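Local coordinates for protein flavodoxin (Bacillus cereus, PDB 6FSG) that binds flavin mononucleotide and probably serves as a low-potential electron donor to a number of redox enzymes, at residues K2-F7 against E33-M38; D39-S44 against L69-A74; K84-G89 against V116-L121; S90-Y95 against K122-P127. One frame throughout, in Å; residues are numbered along the deposited sequence.

Contact 1: residues K2-F7 against E33-M38; sequences KLVMIF and EVIDIM
The first beta-alpha-beta unit of the flavodoxin fold closes here: Val4 to Phe7 on strand 2-7 pair in parallel with Glu33 to Asp36 on edge strand 31-36, and helix 13-26 makes the crossover between them. The donors alternate between the two strands, as parallel pairing requires. Met5 N gives a nearly straight bond to Glu33 O (2.9 Å, 173° at the hydrogen), and Ile35 N returns one to Met5 O. The last of the series, Ile37 N to Phe7 O at 2.8 Å, holds the start of the 3-10 turn against the strand end. On the face of Val4 and Ile6 the packing is aliphatic. Val4 CG2 meets Ile35 CD1 at 4.0 Å, while Ile6 CG2 touches Ile37 CD1, these two side chains crossing at about a right angle. Helix 13-26 covers the other face, where Met5 rests on Ala18 and Ile21. There the Phe7 ring swings back over the neighbouring strand, because CG sits between the backbone N and the carbonyl carbon (chi1 76°). Its CE1 lies 3.8 Å from Val34 CG1. Asp36 OD1 accepts from Met38 N in an Asx turn, and Asp36 CA stands over one face of the Phe7 ring, 4.2 Å from its centroid.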
loop_
_atom_site.group_PDB
_atom_site.type_symbol
_atom_site.label_atom_id
_atom_site.label_comp_id
_atom_site.label_asym_id
_atom_site.label_seq_id
_atom_site.Cartn_x
_atom_site.Cartn_y
_atom_site.Cartn_z
ATOM N N LYS A 2 -0.837 15.661 -3.644
ATOM C CA LYS A 2 -0.896 14.687 -4.724
ATOM C C LYS A 2 -0.348 13.352 -4.233
ATOM O O LYS A 2 0.778 13.279 -3.729
ATOM C CB LYS A 2 -0.127 15.165 -5.957
ATOM C CG LYS A 2 -0.590 14.477 -7.226
ATOM C CD LYS A 2 0.034 15.030 -8.505
ATOM C CE LYS A 2 -0.249 14.058 -9.643
ATOM N NZ LYS A 2 0.253 14.438 -10.993
ATOM N N LEU A 3 -1.147 12.306 -4.393
ATOM C CA LEU A 3 -0.862 11.009 -3.808
ATOM C C LEU A 3 -0.836 9.931 -4.881
ATOM O O LEU A 3 -1.450 10.058 -5.940
ATOM C CB LEU A 3 -1.934 10.656 -2.771
ATOM C CG LEU A 3 -2.215 11.757 -1.746
ATOM C CD1 LEU A 3 -3.388 11.338 -0.888
ATOM C CD2 LEU A 3 -1.012 12.100 -0.874
ATOM N N VAL A 4 -0.119 8.853 -4.583
ATOM C CA VAL A 4 -0.082 7.677 -5.442
ATOM C C VAL A 4 -0.335 6.432 -4.606
ATOM O O VAL A 4 0.143 6.319 -3.470
ATOM C CB VAL A 4 1.249 7.577 -6.227
ATOM C CG1 VAL A 4 2.445 7.364 -5.299
ATOM C CG2 VAL A 4 1.164 6.479 -7.307
ATOM N N MET A 5 -1.093 5.499 -5.178
ATOM C CA MET A 5 -1.317 4.182 -4.600
ATOM C C MET A 5 -0.922 3.143 -5.640
ATOM O O MET A 5 -1.389 3.195 -6.781
ATOM C CB MET A 5 -2.794 3.981 -4.222
ATOM C CG MET A 5 -3.112 2.611 -3.633
ATOM S SD MET A 5 -4.857 2.287 -3.333
ATOM C CE MET A 5 -5.175 3.325 -1.909
ATOM N N ILE A 6 -0.094 2.185 -5.243
ATOM C CA ILE A 6 0.260 1.068 -6.109
ATOM C C ILE A 6 -0.108 -0.214 -5.392
ATOM O O ILE A 6 0.393 -0.486 -4.294
ATOM C CB ILE A 6 1.741 1.081 -6.511
ATOM C CG1 ILE A 6 2.022 2.354 -7.309
ATOM C CG2 ILE A 6 2.086 -0.177 -7.306
ATOM C CD1 ILE A 6 3.463 2.581 -7.590
ATOM N N PHE A 7 -0.969 -1.008 -6.012
ATOM C CA PHE A 7 -1.479 -2.223 -5.386
ATOM C C PHE A 7 -1.280 -3.443 -6.280
ATOM O O PHE A 7 -1.185 -3.344 -7.510
ATOM C CB PHE A 7 -2.969 -2.109 -4.993
ATOM C CG PHE A 7 -3.892 -2.235 -6.159
ATOM C CD1 PHE A 7 -4.196 -1.132 -6.944
ATOM C CD2 PHE A 7 -4.413 -3.470 -6.512
ATOM C CE1 PHE A 7 -5.020 -1.258 -8.060
ATOM C CE2 PHE A 7 -5.237 -3.600 -7.609
ATOM C CZ PHE A 7 -5.544 -2.496 -8.388
ATOM N N GLU A 33 -3.645 8.901 -7.602
ATOM C CA GLU A 33 -3.548 8.080 -8.802
ATOM C C GLU A 33 -3.344 6.640 -8.349
ATOM O O GLU A 33 -2.363 6.347 -7.660
ATOM C CB GLU A 33 -2.405 8.534 -9.713
ATOM C CG GLU A 33 -2.247 7.639 -10.935
ATOM C CD GLU A 33 -1.498 8.295 -12.078
ATOM O OE1 GLU A 33 -1.796 7.952 -13.242
ATOM O OE2 GLU A 33 -0.621 9.154 -11.825
ATOM N N VAL A 34 -4.288 5.764 -8.696
ATOM C CA VAL A 34 -4.306 4.368 -8.263
ATOM C C VAL A 34 -3.805 3.527 -9.431
ATOM O O VAL A 34 -4.378 3.578 -10.526
ATOM C CB VAL A 34 -5.723 3.929 -7.856
ATOM C CG1 VAL A 34 -5.746 2.440 -7.452
ATOM C CG2 VAL A 34 -6.279 4.785 -6.724
ATOM N N ILE A 35 -2.730 2.771 -9.204
ATOM C CA ILE A 35 -2.055 2.013 -10.248
ATOM C C ILE A 35 -1.912 0.559 -9.813
ATOM O O ILE A 35 -1.383 0.274 -8.735
ATOM C CB ILE A 35 -0.660 2.604 -10.542
ATOM C CG1 ILE A 35 -0.738 4.092 -10.893
ATOM C CG2 ILE A 35 0.013 1.819 -11.657
ATOM C CD1 ILE A 35 0.607 4.768 -10.863
ATOM N N ASP A 36 -2.338 -0.358 -10.673
ATOM C CA ASP A 36 -2.120 -1.790 -10.481
ATOM C C ASP A 36 -0.680 -2.143 -10.854
ATOM O O ASP A 36 -0.180 -1.727 -11.905
ATOM C CB ASP A 36 -3.106 -2.531 -11.401
ATOM C CG ASP A 36 -3.208 -4.021 -11.128
ATOM O OD1 ASP A 36 -2.207 -4.666 -10.757
ATOM O OD2 ASP A 36 -4.309 -4.560 -11.344
ATOM N N ILE A 37 -0.016 -2.929 -9.996
ATOM C CA ILE A 37 1.351 -3.370 -10.279
ATOM C C ILE A 37 1.449 -4.115 -11.611
ATOM O O ILE A 37 2.509 -4.110 -12.251
ATOM C CB ILE A 37 1.908 -4.208 -9.108
ATOM C CG1 ILE A 37 3.431 -4.340 -9.213
ATOM C CG2 ILE A 37 1.254 -5.599 -9.079
ATOM C CD1 ILE A 37 4.185 -3.049 -8.986
ATOM N N MET A 38 0.363 -4.769 -12.043
ATOM C CA MET A 38 0.388 -5.485 -13.314
ATOM C C MET A 38 0.626 -4.542 -14.487
ATOM O O MET A 38 1.100 -4.991 -15.534
ATOM C CB MET A 38 -0.890 -6.318 -13.508
ATOM C CG MET A 38 -0.927 -7.607 -12.669
ATOM S SD MET A 38 -2.468 -8.557 -12.769
ATOM C CE MET A 38 -2.015 -10.093 -11.948
#

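Contact 2: residues D39-S44 against L69-A74; sequences DSPEAS and LDFYDA
The loop after strand 31-36 runs past helix 69-74 and comes nearest at Ala43 and Phe71, whose CA atoms are 5.5 Å apart, with no hydrogen bond between the two segments. In the flavodoxin fold this joins the connection leading to strand 51-55 with a short helix packed on the sheet, and van der Waals contact does the work. Phe71 carries most of it. With CG anti to the backbone N (chi1 -174°), its ring reaches from the helix toward the loop, where Ala43 CB lies over the ring centre, 4.0 Å from the centroid and only 7° off the normal, a clean CH-pi contact. Beside it, Ala43 CA comes to 3.5 Å from Phe71 CE2. Pro41 approaches differently: its carbonyl O lies in the ring plane at the edge, 3.3 Å from Phe71 CD2, an approach consistent with a weak attraction between the oxygen and the ring's slightly positive rim. The pyrrolidine is a looser neighbour, its CG 4.3 Å from Phe71 CE2. Ile6 of strand 2-7 touches both Pro41 and Phe71, and Ile37 also meets the ring, joining the pair to the face of the central sheet that carries Ile6. Three residues further along the helix, Ala74 CB meets Ala43 CB methyl to methyl at 3.8 Å.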
loop_
_atom_site.group_PDB
_atom_site.type_symbol
_atom_site.label_atom_id
_atom_site.label_comp_id
_atom_site.label_asym_id
_atom_site.label_seq_id
_atom_site.Cartn_x
_atom_site.Cartn_y
_atom_site.Cartn_z
ATOM N N ASP A 39 0.341 -3.248 -14.328
ATOM C CA ASP A 39 0.574 -2.261 -15.377
ATOM C C ASP A 39 2.005 -1.705 -15.339
ATOM O O ASP A 39 2.323 -0.768 -16.077
ATOM C CB ASP A 39 -0.515 -1.182 -15.325
ATOM C CG ASP A 39 -1.936 -1.762 -15.527
ATOM O OD1 ASP A 39 -2.086 -2.837 -16.165
ATOM O OD2 ASP A 39 -2.909 -1.129 -15.061
ATOM N N SER A 40 2.880 -2.300 -14.524
ATOM C CA SER A 40 4.328 -2.110 -14.533
ATOM C C SER A 40 4.803 -0.684 -14.293
ATOM O O SER A 40 5.674 -0.191 -15.018
ATOM C CB SER A 40 4.941 -2.643 -15.837
ATOM O OG SER A 40 4.761 -4.044 -15.933
ATOM N N PRO A 41 4.319 -0.019 -13.253
ATOM C CA PRO A 41 4.880 1.293 -12.911
ATOM C C PRO A 41 6.342 1.187 -12.491
ATOM O O PRO A 41 6.761 0.217 -11.857
ATOM C CB PRO A 41 4.002 1.749 -11.740
ATOM C CG PRO A 41 3.566 0.447 -11.091
ATOM C CD PRO A 41 3.333 -0.484 -12.258
ATOM N N GLU A 42 7.123 2.196 -12.847
ATOM C CA GLU A 42 8.501 2.268 -12.381
ATOM C C GLU A 42 8.565 2.931 -11.009
ATOM O O GLU A 42 7.842 3.896 -10.734
ATOM C CB GLU A 42 9.378 3.009 -13.389
ATOM C CG GLU A 42 8.922 4.401 -13.735
ATOM C CD GLU A 42 9.803 5.039 -14.794
ATOM O OE1 GLU A 42 10.645 4.328 -15.380
ATOM O OE2 GLU A 42 9.653 6.252 -15.043
ATOM N N ALA A 43 9.439 2.398 -10.145
ATOM C CA ALA A 43 9.521 2.886 -8.773
ATOM C C ALA A 43 9.873 4.367 -8.699
ATOM O O ALA A 43 9.504 5.034 -7.725
ATOM C CB ALA A 43 10.514 2.052 -7.960
ATOM N N SER A 44 10.582 4.903 -9.702
ATOM C CA SER A 44 10.969 6.310 -9.659
ATOM C C SER A 44 9.769 7.240 -9.540
ATOM O O SER A 44 9.922 8.375 -9.074
ATOM C CB SER A 44 11.790 6.698 -10.894
ATOM O OG SER A 44 11.081 6.469 -12.097
ATOM N N LEU A 69 8.381 -7.710 -7.623
ATOM C CA LEU A 69 9.805 -7.941 -7.357
ATOM C C LEU A 69 10.704 -6.918 -8.059
ATOM O O LEU A 69 11.653 -6.398 -7.452
ATOM C CB LEU A 69 10.184 -9.382 -7.726
ATOM C CG LEU A 69 9.539 -10.475 -6.863
ATOM C CD1 LEU A 69 9.834 -11.860 -7.414
ATOM C CD2 LEU A 69 10.002 -10.360 -5.414
ATOM N N ASP A 70 10.443 -6.617 -9.335
ATOM C CA ASP A 70 11.283 -5.643 -10.027
ATOM C C ASP A 70 11.139 -4.259 -9.405
ATOM O O ASP A 70 12.132 -3.554 -9.205
ATOM C CB ASP A 70 10.956 -5.585 -11.519
ATOM C CG ASP A 70 11.396 -6.829 -12.270
ATOM O OD1 ASP A 70 12.221 -7.612 -11.742
ATOM O OD2 ASP A 70 10.927 -7.006 -13.414
ATOM N N PHE A 71 9.904 -3.857 -9.091
ATOM C CA PHE A 71 9.658 -2.568 -8.442
ATOM C C PHE A 71 10.389 -2.483 -7.109
ATOM O O PHE A 71 11.021 -1.465 -6.793
ATOM C CB PHE A 71 8.147 -2.444 -8.250
ATOM C CG PHE A 71 7.665 -1.116 -7.716
ATOM C CD1 PHE A 71 7.687 -0.842 -6.347
ATOM C CD2 PHE A 71 7.119 -0.171 -8.574
ATOM C CE1 PHE A 71 7.197 0.355 -5.849
ATOM C CE2 PHE A 71 6.620 1.019 -8.080
ATOM C CZ PHE A 71 6.672 1.289 -6.714
ATOM N N TYR A 72 10.326 -3.557 -6.321
ATOM C CA TYR A 72 10.987 -3.608 -5.022
ATOM C C TYR A 72 12.492 -3.422 -5.159
ATOM O O TYR A 72 13.104 -2.684 -4.380
ATOM C CB TYR A 72 10.631 -4.938 -4.358
ATOM C CG TYR A 72 11.243 -5.194 -3.001
ATOM C CD1 TYR A 72 10.779 -4.540 -1.866
ATOM C CD2 TYR A 72 12.263 -6.122 -2.851
ATOM C CE1 TYR A 72 11.325 -4.795 -0.624
ATOM C CE2 TYR A 72 12.811 -6.377 -1.620
ATOM C CZ TYR A 72 12.346 -5.717 -0.507
ATOM O OH TYR A 72 12.921 -6.008 0.714
ATOM N N ASP A 73 13.113 -4.114 -6.119
ATOM C CA ASP A 73 14.530 -3.887 -6.387
ATOM C C ASP A 73 14.789 -2.417 -6.694
ATOM O O ASP A 73 15.682 -1.793 -6.109
ATOM C CB ASP A 73 14.982 -4.767 -7.554
ATOM C CG ASP A 73 15.008 -6.249 -7.206
ATOM O OD1 ASP A 73 14.933 -6.597 -6.007
ATOM O OD2 ASP A 73 15.121 -7.067 -8.145
ATOM N N ALA A 74 13.991 -1.838 -7.596
ATOM C CA ALA A 74 14.210 -0.466 -8.040
ATOM C C ALA A 74 14.026 0.545 -6.917
ATOM O O ALA A 74 14.547 1.665 -7.017
ATOM C CB ALA A 74 13.292 -0.163 -9.231
#

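Contact 3: residues K84-G89 against V116-L121; sequences KAAVFG and VVLEGL. With SO4 (sulfate ion), chain C.
Phe88 and Leu121 stand side by side on one face of the parallel sheet, their CB atoms 4.0 Å apart, and from there their side chains diverge. The Phe88 ring, turned by chi1 of 65° so that CG is flanked by both N and C of its own backbone, goes to helix 13-26, where it meets Met17 and Ile21; Leu121 instead leans on Phe138 of helix 129-144. Leu118 points back at strand 84-91 and lays CD1 against Ala86 CB at 4.0 Å. Near the start of the pairing, Val117 turns CG2 toward Ala85 O, 3.6 Å away, while its N donates to that same oxygen. This is the last beta-alpha-beta unit of the flavodoxin fold, but edge strand 115-124 bulges away at Leu118 and Glu119, and the register slips by two between Ala85 and Phe88. A water bridges the gap, accepting from Val87 N at 2.9 Å and donating to Leu118 O. Direct pairing resumes when Leu121 N bonds to Val87 O (3.1 Å) and Gly89 N to Leu121 O (2.9 Å). On the outer side, Glu119 N donates to O4 of a sulfate, probably from the crystallisation liquor. The water thus probably takes the place of a direct strand-to-strand bond, giving the buried Val87 N an acceptor across the interruption.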
loop_
_atom_site.group_PDB
_atom_site.type_symbol
_atom_site.label_atom_id
_atom_site.label_comp_id
_atom_site.label_asym_id
_atom_site.label_seq_id
_atom_site.Cartn_x
_atom_site.Cartn_y
_atom_site.Cartn_z
ATOM N N LYS A 84 4.999 10.986 3.106
ATOM C CA LYS A 84 4.163 10.236 4.041
ATOM C C LYS A 84 3.737 8.936 3.365
ATOM O O LYS A 84 3.332 8.954 2.197
ATOM C CB LYS A 84 2.905 11.017 4.425
ATOM C CG LYS A 84 3.109 12.497 4.688
ATOM C CD LYS A 84 4.094 12.767 5.796
ATOM C CE LYS A 84 4.241 14.279 6.042
ATOM N NZ LYS A 84 5.114 14.948 5.023
ATOM N N ALA A 85 3.821 7.816 4.086
ATOM C CA ALA A 85 3.547 6.517 3.479
ATOM C C ALA A 85 2.787 5.579 4.412
ATOM O O ALA A 85 2.820 5.707 5.635
ATOM C CB ALA A 85 4.846 5.856 2.985
ATOM N N ALA A 86 2.130 4.593 3.804
ATOM C CA ALA A 86 1.412 3.561 4.542
ATOM C C ALA A 86 1.212 2.359 3.627
ATOM O O ALA A 86 1.303 2.475 2.402
ATOM C CB ALA A 86 0.059 4.089 5.030
ATOM N N VAL A 87 0.908 1.206 4.234
ATOM C CA VAL A 87 0.791 -0.062 3.510
ATOM C C VAL A 87 -0.379 -0.878 4.047
ATOM O O VAL A 87 -0.633 -0.906 5.256
ATOM C CB VAL A 87 2.103 -0.864 3.638
ATOM C CG1 VAL A 87 2.077 -2.145 2.833
ATOM C CG2 VAL A 87 3.296 -0.034 3.191
ATOM N N PHE A 88 -1.059 -1.587 3.136
ATOM C CA PHE A 88 -2.180 -2.463 3.463
ATOM C C PHE A 88 -2.089 -3.740 2.627
ATOM O O PHE A 88 -1.346 -3.810 1.643
ATOM C CB PHE A 88 -3.544 -1.791 3.201
ATOM C CG PHE A 88 -3.809 -1.494 1.745
ATOM C CD1 PHE A 88 -3.379 -0.306 1.172
ATOM C CD2 PHE A 88 -4.509 -2.391 0.955
ATOM C CE1 PHE A 88 -3.618 -0.038 -0.166
ATOM C CE2 PHE A 88 -4.751 -2.120 -0.382
ATOM C CZ PHE A 88 -4.301 -0.955 -0.939
ATOM N N GLY A 89 -2.863 -4.755 3.009
ATOM C CA GLY A 89 -2.962 -5.954 2.185
ATOM C C GLY A 89 -3.953 -6.959 2.738
ATOM O O GLY A 89 -4.293 -6.942 3.923
ATOM N N VAL A 116 6.580 6.607 7.625
ATOM C CA VAL A 116 5.465 5.665 7.640
ATOM C C VAL A 116 4.559 6.077 8.791
ATOM O O VAL A 116 4.976 6.064 9.955
ATOM C CB VAL A 116 5.962 4.220 7.774
ATOM C CG1 VAL A 116 4.804 3.254 7.945
ATOM C CG2 VAL A 116 6.821 3.858 6.557
ATOM N N VAL A 117 3.334 6.501 8.461
ATOM C CA VAL A 117 2.487 7.220 9.410
ATOM C C VAL A 117 1.375 6.370 10.008
ATOM O O VAL A 117 0.670 6.847 10.915
ATOM C CB VAL A 117 1.898 8.511 8.797
ATOM C CG1 VAL A 117 3.015 9.476 8.435
ATOM C CG2 VAL A 117 1.048 8.200 7.577
ATOM N N LEU A 118 1.194 5.141 9.529
ATOM C CA LEU A 118 0.207 4.215 10.055
ATOM C C LEU A 118 0.856 2.851 10.229
ATOM O O LEU A 118 1.794 2.501 9.506
ATOM C CB LEU A 118 -0.993 4.053 9.100
ATOM C CG LEU A 118 -1.744 5.329 8.733
ATOM C CD1 LEU A 118 -2.802 5.045 7.684
ATOM C CD2 LEU A 118 -2.381 6.008 9.942
ATOM N N GLU A 119 0.336 2.073 11.176
ATOM C CA GLU A 119 0.649 0.649 11.221
ATOM C C GLU A 119 0.134 -0.025 9.946
ATOM O O GLU A 119 -0.810 0.433 9.305
ATOM C CB GLU A 119 0.029 0.019 12.475
ATOM C CG GLU A 119 0.548 0.666 13.788
ATOM C CD GLU A 119 0.073 0.006 15.071
ATOM O OE1 GLU A 119 -0.913 -0.741 15.036
ATOM O OE2 GLU A 119 0.683 0.264 16.131
ATOM N N GLY A 120 0.750 -1.143 9.577
ATOM C CA GLY A 120 0.249 -1.885 8.433
ATOM C C GLY A 120 -1.154 -2.409 8.694
ATOM O O GLY A 120 -1.460 -2.896 9.784
ATOM N N LEU A 121 -2.011 -2.321 7.672
ATOM C CA LEU A 121 -3.390 -2.796 7.752
ATOM C C LEU A 121 -3.476 -4.163 7.079
ATOM O O LEU A 121 -3.222 -4.285 5.874
ATOM C CB LEU A 121 -4.357 -1.811 7.088
ATOM C CG LEU A 121 -5.817 -2.287 6.961
ATOM C CD1 LEU A 121 -6.469 -2.638 8.311
ATOM C CD2 LEU A 121 -6.704 -1.289 6.220
HETATM S S SO4 C . -2.448 3.789 13.577
HETATM O O1 SO4 C . -2.607 2.978 14.781
HETATM O O2 SO4 C . -3.741 4.160 13.006
HETATM O O3 SO4 C . -1.759 5.034 13.913
HETATM O O4 SO4 C . -1.653 3.044 12.611
HETATM O O HOH W 1 0.937 1.374 7.125
#

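Contact 4: residues S90-Y95 against K122-P127; sequences SCDSAY and KVELTP. With FMN (flavin mononucleotide), chain B.
Glu124, at the end of edge strand 115-124, reaches across to Ser93 in the loop that follows strand 84-91, beside the FMN pocket of this flavodoxin. From CB the chain leaves with CG anti to the backbone N, then bends at chi2 (85°), which carries CD to 3.6 Å from Ser93 N. At the tip the firm bond to OE2 comes from Ser93 N, on the syn side and nearly straight (3.0 Å, 170° at the hydrogen); in the conformer described, Ser93 OG also donates to OE2, from above the carboxylate plane at 3.1 Å. The other oxygen, OE1, has a weak hydrogen bond from Tyr98 OH. Asp92 OD1 lies only 3.7 Å from Glu124 OE2, the two carboxylates nearly perpendicular; the bond from Ser93 N would probably ease any repulsion between the two, and Asp92 OD1 itself accepts from Ala94 N in an Asx turn.

The same loop holds the flavin: Asp92 N donates to FMN O2 at 3.1 Å, and the Tyr95 ring lies with one face over the isoalloxazine. Nearer the sheet, Ser90 OG donates a hydrogen bond to Leu125 O (2.8 Å) and accepts from FMN O4' of the ribityl chain at 2.7 Å. Leu125 N closes the pairing on Cys91 O. Lys122 runs on to a salt bridge with Asp103 of helix 100-111. On the other face Val123 touches Met17 of helix 13-26 and Asp131 of helix 129-144, placing the contact where strands 84-91 and 115-124 end between these helices.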
loop_
_atom_site.group_PDB
_atom_site.type_symbol
_atom_site.label_atom_id
_atom_site.label_comp_id
_atom_site.label_asym_id
_atom_site.label_seq_id
_atom_site.Cartn_x
_atom_site.Cartn_y
_atom_site.Cartn_z
ATOM N N SER A 90 -4.413 -7.842 1.848
ATOM C CA SER A 90 -5.179 -9.019 2.254
ATOM C C SER A 90 -4.219 -10.181 2.512
ATOM O O SER A 90 -3.140 -10.255 1.922
ATOM C CB SER A 90 -6.219 -9.407 1.201
ATOM O OG SER A 90 -6.957 -10.549 1.619
ATOM N N CYS A 91 -4.636 -11.072 3.428
ATOM C CA CYS A 91 -3.782 -12.023 4.140
ATOM C C CYS A 91 -4.553 -13.331 4.328
ATOM O O CYS A 91 -5.759 -13.406 4.085
ATOM C CB CYS A 91 -3.366 -11.457 5.514
ATOM S SG CYS A 91 -2.619 -9.795 5.448
ATOM N N ASP A 92 -3.866 -14.373 4.794
ATOM C CA ASP A 92 -4.525 -15.662 5.031
ATOM C C ASP A 92 -3.848 -16.388 6.183
ATOM O O ASP A 92 -2.675 -16.765 6.081
ATOM C CB ASP A 92 -4.484 -16.484 3.733
ATOM C CG ASP A 92 -5.286 -17.783 3.781
ATOM O OD1 ASP A 92 -5.692 -18.260 4.860
ATOM O OD2 ASP A 92 -5.463 -18.353 2.683
ATOM N N SER A 93 -4.566 -16.582 7.284
ATOM C CA SER A 93 -3.987 -17.216 8.465
ATOM C C SER A 93 -3.866 -18.739 8.347
ATOM O O SER A 93 -3.557 -19.403 9.346
ATOM C CB SER A 93 -4.786 -16.837 9.710
ATOM O OG SER A 93 -6.129 -17.244 9.556
ATOM N N ALA A 94 -4.087 -19.300 7.155
ATOM C CA ALA A 94 -3.627 -20.647 6.863
ATOM C C ALA A 94 -2.126 -20.708 6.609
ATOM O O ALA A 94 -1.587 -21.807 6.474
ATOM C CB ALA A 94 -4.358 -21.227 5.652
ATOM N N TYR A 95 -1.449 -19.572 6.562
ATOM C CA TYR A 95 -0.020 -19.468 6.333
ATOM C C TYR A 95 0.662 -18.935 7.580
ATOM O O TYR A 95 0.121 -18.043 8.241
ATOM C CB TYR A 95 0.251 -18.527 5.157
ATOM C CG TYR A 95 -0.189 -19.127 3.847
ATOM C CD1 TYR A 95 -1.487 -18.969 3.390
ATOM C CD2 TYR A 95 0.676 -19.899 3.093
ATOM C CE1 TYR A 95 -1.904 -19.541 2.207
ATOM C CE2 TYR A 95 0.269 -20.475 1.907
ATOM C CZ TYR A 95 -1.018 -20.290 1.468
ATOM O OH TYR A 95 -1.416 -20.864 0.283
ATOM N N LYS A 122 -3.839 -5.182 7.859
ATOM C CA LYS A 122 -3.966 -6.549 7.373
ATOM C C LYS A 122 -5.403 -7.015 7.540
ATOM O O LYS A 122 -5.955 -6.956 8.644
ATOM C CB LYS A 122 -3.045 -7.482 8.159
ATOM C CG LYS A 122 -1.570 -7.205 7.930
ATOM C CD LYS A 122 -0.700 -8.121 8.750
ATOM C CE LYS A 122 0.777 -7.847 8.514
ATOM N NZ LYS A 122 1.665 -8.889 9.154
ATOM N N VAL A 123 -5.990 -7.520 6.457
ATOM C CA VAL A 123 -7.351 -8.046 6.455
ATOM C C VAL A 123 -7.297 -9.496 5.995
ATOM O O VAL A 123 -6.567 -9.829 5.058
ATOM C CB VAL A 123 -8.256 -7.204 5.528
ATOM C CG1 VAL A 123 -9.562 -7.931 5.219
ATOM C CG2 VAL A 123 -8.542 -5.836 6.150
ATOM N N GLU A 124 -8.072 -10.355 6.656
ATOM C CA GLU A 124 -8.154 -11.771 6.306
ATOM C C GLU A 124 -9.030 -11.964 5.072
ATOM O O GLU A 124 -10.231 -11.686 5.107
ATOM C CB GLU A 124 -8.759 -12.538 7.483
ATOM C CG GLU A 124 -8.911 -14.038 7.287
ATOM C CD GLU A 124 -7.649 -14.799 7.624
ATOM O OE1 GLU A 124 -6.849 -14.285 8.436
ATOM O OE2 GLU A 124 -7.459 -15.914 7.085
ATOM N N LEU A 125 -8.435 -12.464 3.991
ATOM C CA LEU A 125 -9.158 -12.830 2.759
ATOM C C LEU A 125 -10.096 -11.693 2.346
ATOM O O LEU A 125 -9.645 -10.546 2.201
ATOM C CB LEU A 125 -9.810 -14.194 2.939
ATOM C CG LEU A 125 -8.841 -15.353 3.143
ATOM C CD1 LEU A 125 -9.620 -16.663 3.374
ATOM C CD2 LEU A 125 -7.892 -15.471 1.956
ATOM N N THR A 126 -11.377 -11.964 2.082
ATOM C CA THR A 126 -12.282 -10.935 1.576
ATOM C C THR A 126 -12.780 -10.069 2.729
ATOM O O THR A 126 -13.262 -10.600 3.734
ATOM C CB THR A 126 -13.482 -11.570 0.848
ATOM O OG1 THR A 126 -13.017 -12.515 -0.128
ATOM C CG2 THR A 126 -14.349 -10.515 0.147
ATOM N N PRO A 127 -12.702 -8.744 2.611
ATOM C CA PRO A 127 -13.181 -7.876 3.693
ATOM C C PRO A 127 -14.644 -8.133 4.020
ATOM O O PRO A 127 -15.479 -8.285 3.128
ATOM C CB PRO A 127 -13.004 -6.464 3.119
ATOM C CG PRO A 127 -11.958 -6.582 2.098
ATOM C CD PRO A 127 -12.038 -7.981 1.539
HETATM N N1 FMN B . -0.984 -15.253 2.706
HETATM C C2 FMN B . -0.235 -14.918 3.793
HETATM O O2 FMN B . -0.751 -14.134 4.585
HETATM N N3 FMN B . 1.056 -15.410 3.929
HETATM C C4 FMN B . 1.645 -16.205 2.962
HETATM O O4 FMN B . 2.819 -16.600 3.146
HETATM C C4A FMN B . 0.857 -16.532 1.832
HETATM N N5 FMN B . 1.323 -17.322 0.792
HETATM C C5A FMN B . 0.518 -17.613 -0.303
HETATM C C6 FMN B . 0.972 -18.454 -1.328
HETATM C C7 FMN B . 0.149 -18.795 -2.406
HETATM C C7M FMN B . 0.668 -19.692 -3.510
HETATM C C8 FMN B . -1.166 -18.311 -2.410
HETATM C C8M FMN B . -2.125 -18.647 -3.516
HETATM C C9 FMN B . -1.633 -17.513 -1.371
HETATM C C9A FMN B . -0.802 -17.161 -0.322
HETATM N N10 FMN B . -1.280 -16.332 0.672
HETATM C C10 FMN B . -0.456 -16.051 1.739
HETATM C "C1'" FMN B . -2.717 -15.854 0.695
HETATM C "C2'" FMN B . -3.074 -14.631 -0.138
HETATM O "O2'" FMN B . -2.250 -13.545 0.199
HETATM C "C3'" FMN B . -4.545 -14.308 0.166
HETATM O "O3'" FMN B . -5.345 -15.242 -0.514
HETATM C "C4'" FMN B . -5.017 -12.908 -0.248
HETATM O "O4'" FMN B . -6.394 -12.717 0.077
HETATM C "C5'" FMN B . -4.847 -12.655 -1.737
HETATM O "O5'" FMN B . -5.133 -11.284 -1.941
HETATM P P FMN B . -5.689 -10.899 -3.367
HETATM O O1P FMN B . -5.614 -9.402 -3.470
HETATM O O2P FMN B . -7.116 -11.337 -3.438
HETATM O O3P FMN B . -4.841 -11.604 -4.394
#

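How the contacts relate
Contacts 1 and 3 are parallel strand pairings on opposite flanks of one five-stranded sheet, and Met5 SD touching Phe88 CZ joins them on the face covered by helix 13-26. Contact 1 is the more buried and pairs without a break; contact 3 is interrupted and uses water. Contact 4 continues the strands of contact 3 to their C-terminal ends, with Gly89 O and Val123 N probably hydrogen-bonded between them, and there aliphatic packing gives way to carboxylates, hydroxyls and cofactor. Contact 2, partly buried and away from the FMN, relies on apolar and ring contacts and adjoins contact 1 where Pro41 CG meets Ile35 CG2.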